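Local coordinates for amidohydrolase 3 domain-containing protein (PDB 3IGH) that is of uncharacterised function but probably hydrolyses carbon-nitrogen bonds other than peptide bonds, at residues Asp241-Ile246 / Leu307-Ala312. Residues are numbered along the deposited sequence; the frame is centred on the assembly and turned at random.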
loop_
_atom_site.group_PDB
_atom_site.type_symbol
_atom_site.label_atom_id
_atom_site.label_comp_id
_atom_site.label_asym_id
_atom_site.label_seq_id
_atom_site.Cartn_x
_atom_site.Cartn_y
_atom_site.Cartn_z
ATOM N N ASP A 241 -8.176 8.660 11.404
ATOM C CA ASP A 241 -7.599 10.020 11.535
ATOM C C ASP A 241 -6.131 10.070 11.126
ATOM O O ASP A 241 -5.684 11.024 10.492
ATOM C CB ASP A 241 -7.725 10.538 12.970
ATOM C CG ASP A 241 -9.149 10.906 13.339
ATOM O OD1 ASP A 241 -9.995 11.025 12.426
ATOM O OD2 ASP A 241 -9.420 11.077 14.548
ATOM N N LYS A 242 -5.387 9.039 11.503
ATOM C CA LYS A 242 -3.972 8.962 11.161
ATOM C C LYS A 242 -3.741 8.646 9.683
ATOM O O LYS A 242 -2.802 9.165 9.087
ATOM C CB LYS A 242 -3.263 7.959 12.060
ATOM C CG LYS A 242 -3.252 8.380 13.520
ATOM C CD LYS A 242 -2.279 7.549 14.335
ATOM C CE LYS A 242 -2.151 8.106 15.747
ATOM N NZ LYS A 242 -1.137 7.375 16.555
ATOM N N LEU A 243 -4.604 7.818 9.089
ATOM C CA LEU A 243 -4.553 7.582 7.636
ATOM C C LEU A 243 -4.762 8.877 6.876
ATOM O O LEU A 243 -4.012 9.182 5.950
ATOM C CB LEU A 243 -5.619 6.574 7.204
ATOM C CG LEU A 243 -5.513 5.153 7.765
ATOM C CD1 LEU A 243 -6.589 4.275 7.136
ATOM C CD2 LEU A 243 -4.126 4.566 7.535
ATOM N N GLU A 244 -5.791 9.625 7.281
ATOM C CA GLU A 244 -6.134 10.920 6.688
ATOM C C GLU A 244 -4.970 11.916 6.721
ATOM O O GLU A 244 -4.775 12.668 5.769
ATOM C CB GLU A 244 -7.390 11.481 7.375
ATOM C CG GLU A 244 -7.535 13.003 7.425
ATOM C CD GLU A 244 -8.273 13.579 6.239
ATOM O OE1 GLU A 244 -7.772 13.458 5.101
ATOM O OE2 GLU A 244 -9.354 14.172 6.454
ATOM N N SER A 245 -4.185 11.891 7.795
ATOM C CA SER A 245 -3.026 12.778 7.945
ATOM C C SER A 245 -1.942 12.618 6.865
ATOM O O SER A 245 -1.180 13.545 6.628
ATOM C CB SER A 245 -2.401 12.622 9.334
ATOM O OG SER A 245 -1.561 11.474 9.388
ATOM N N ILE A 246 -1.854 11.451 6.231
ATOM C CA ILE A 246 -0.960 11.290 5.082
ATOM C C ILE A 246 -1.704 11.099 3.762
ATOM O O ILE A 246 -1.085 11.011 2.702
ATOM C CB ILE A 246 0.094 10.165 5.275
ATOM C CG1 ILE A 246 -0.563 8.790 5.431
ATOM C CG2 ILE A 246 0.994 10.490 6.452
ATOM C CD1 ILE A 246 0.417 7.615 5.275
ATOM N N LEU A 307 -11.510 9.213 1.233
ATOM C CA LEU A 307 -10.290 8.420 1.004
ATOM C C LEU A 307 -10.565 7.143 0.221
ATOM O O LEU A 307 -9.689 6.283 0.108
ATOM C CB LEU A 307 -9.607 8.100 2.346
ATOM C CG LEU A 307 -8.977 9.275 3.100
ATOM C CD1 LEU A 307 -8.713 8.901 4.560
ATOM C CD2 LEU A 307 -7.690 9.763 2.416
ATOM N N GLY A 308 -11.782 7.019 -0.314
ATOM C CA GLY A 308 -12.196 5.834 -1.074
ATOM C C GLY A 308 -12.258 4.563 -0.238
ATOM O O GLY A 308 -12.188 3.457 -0.775
ATOM N N LEU A 309 -12.370 4.726 1.077
ATOM C CA LEU A 309 -12.411 3.594 2.004
ATOM C C LEU A 309 -13.824 3.083 2.209
ATOM O O LEU A 309 -14.793 3.860 2.164
ATOM C CB LEU A 309 -11.792 3.985 3.352
ATOM C CG LEU A 309 -10.271 4.130 3.391
ATOM C CD1 LEU A 309 -9.868 4.894 4.624
ATOM C CD2 LEU A 309 -9.568 2.761 3.345
ATOM N N ASP A 310 -13.941 1.774 2.437
ATOM C CA ASP A 310 -15.233 1.163 2.754
ATOM C C ASP A 310 -15.668 1.564 4.168
ATOM O O ASP A 310 -14.873 2.047 4.975
ATOM C CB ASP A 310 -15.154 -0.368 2.635
ATOM C CG ASP A 310 -16.525 -1.033 2.519
ATOM O OD1 ASP A 310 -17.533 -0.338 2.276
ATOM O OD2 ASP A 310 -16.601 -2.274 2.674
ATOM N N VAL A 311 -16.949 1.408 4.454
ATOM C CA VAL A 311 -17.483 1.727 5.768
ATOM C C VAL A 311 -18.356 0.550 6.227
ATOM O O VAL A 311 -19.344 0.196 5.567
ATOM C CB VAL A 311 -18.316 3.039 5.726
ATOM C CG1 VAL A 311 -18.858 3.373 7.119
ATOM C CG2 VAL A 311 -17.467 4.202 5.155
ATOM N N ALA A 312 -17.973 -0.048 7.349
ATOM C CA ALA A 312 -18.720 -1.147 7.947
ATOM C C ALA A 312 -19.329 -0.685 9.248
ATOM O O ALA A 312 -18.642 -0.127 10.101
ATOM C CB ALA A 312 -17.814 -2.369 8.195
#
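Leu307 reaches the helix at Glu244 with one methyl. Its CD1 lies 3.9 Å from Glu244 CA and 4.0 Å from Glu244 CB, so the methyl meets the backbone and the root of the side chain, not the carboxylate. The torsions of Leu307 put it there: CG stands anti to the carbonyl carbon (chi1 -69°), and chi2 of 163° extends CD1 toward the helix. Glu244 has CG anti to its backbone N and then bends at chi2, 90°. Its carboxylate therefore does not run straight out from CB. Glu244 OE1 makes a long, weak ion pair with Arg216 of the second subunit, and a bound sulfate lies about 5 Å from the side chain.

The second touch is between Leu243 and Leu309. CD1 meets CD1 at 4.2 Å, an ordinary van der Waals contact between two obliquely crossed side chains. Ile258 of strand 256-264 packs against both leucines.

The contact belongs to the TIM-barrel fold of the amidohydrolase family. It joins helix 237-246 to the turn between helix 294-305 and the parallel strand that starts at Asp310. Gly308, with positive phi, is the C-prime residue of a Schellman motif closing helix 294-305. The chain leaves the helix there, and Leu307 and Leu309 on the two sides of Gly308 both direct CB toward helix 237-246.

Within 241-246, Ser245 OG donates to Lys242 O at 2.6 Å. Beyond the turn, buried Asp310 is held by a salt bridge to Arg357 and a hydrogen bond with Tyr234.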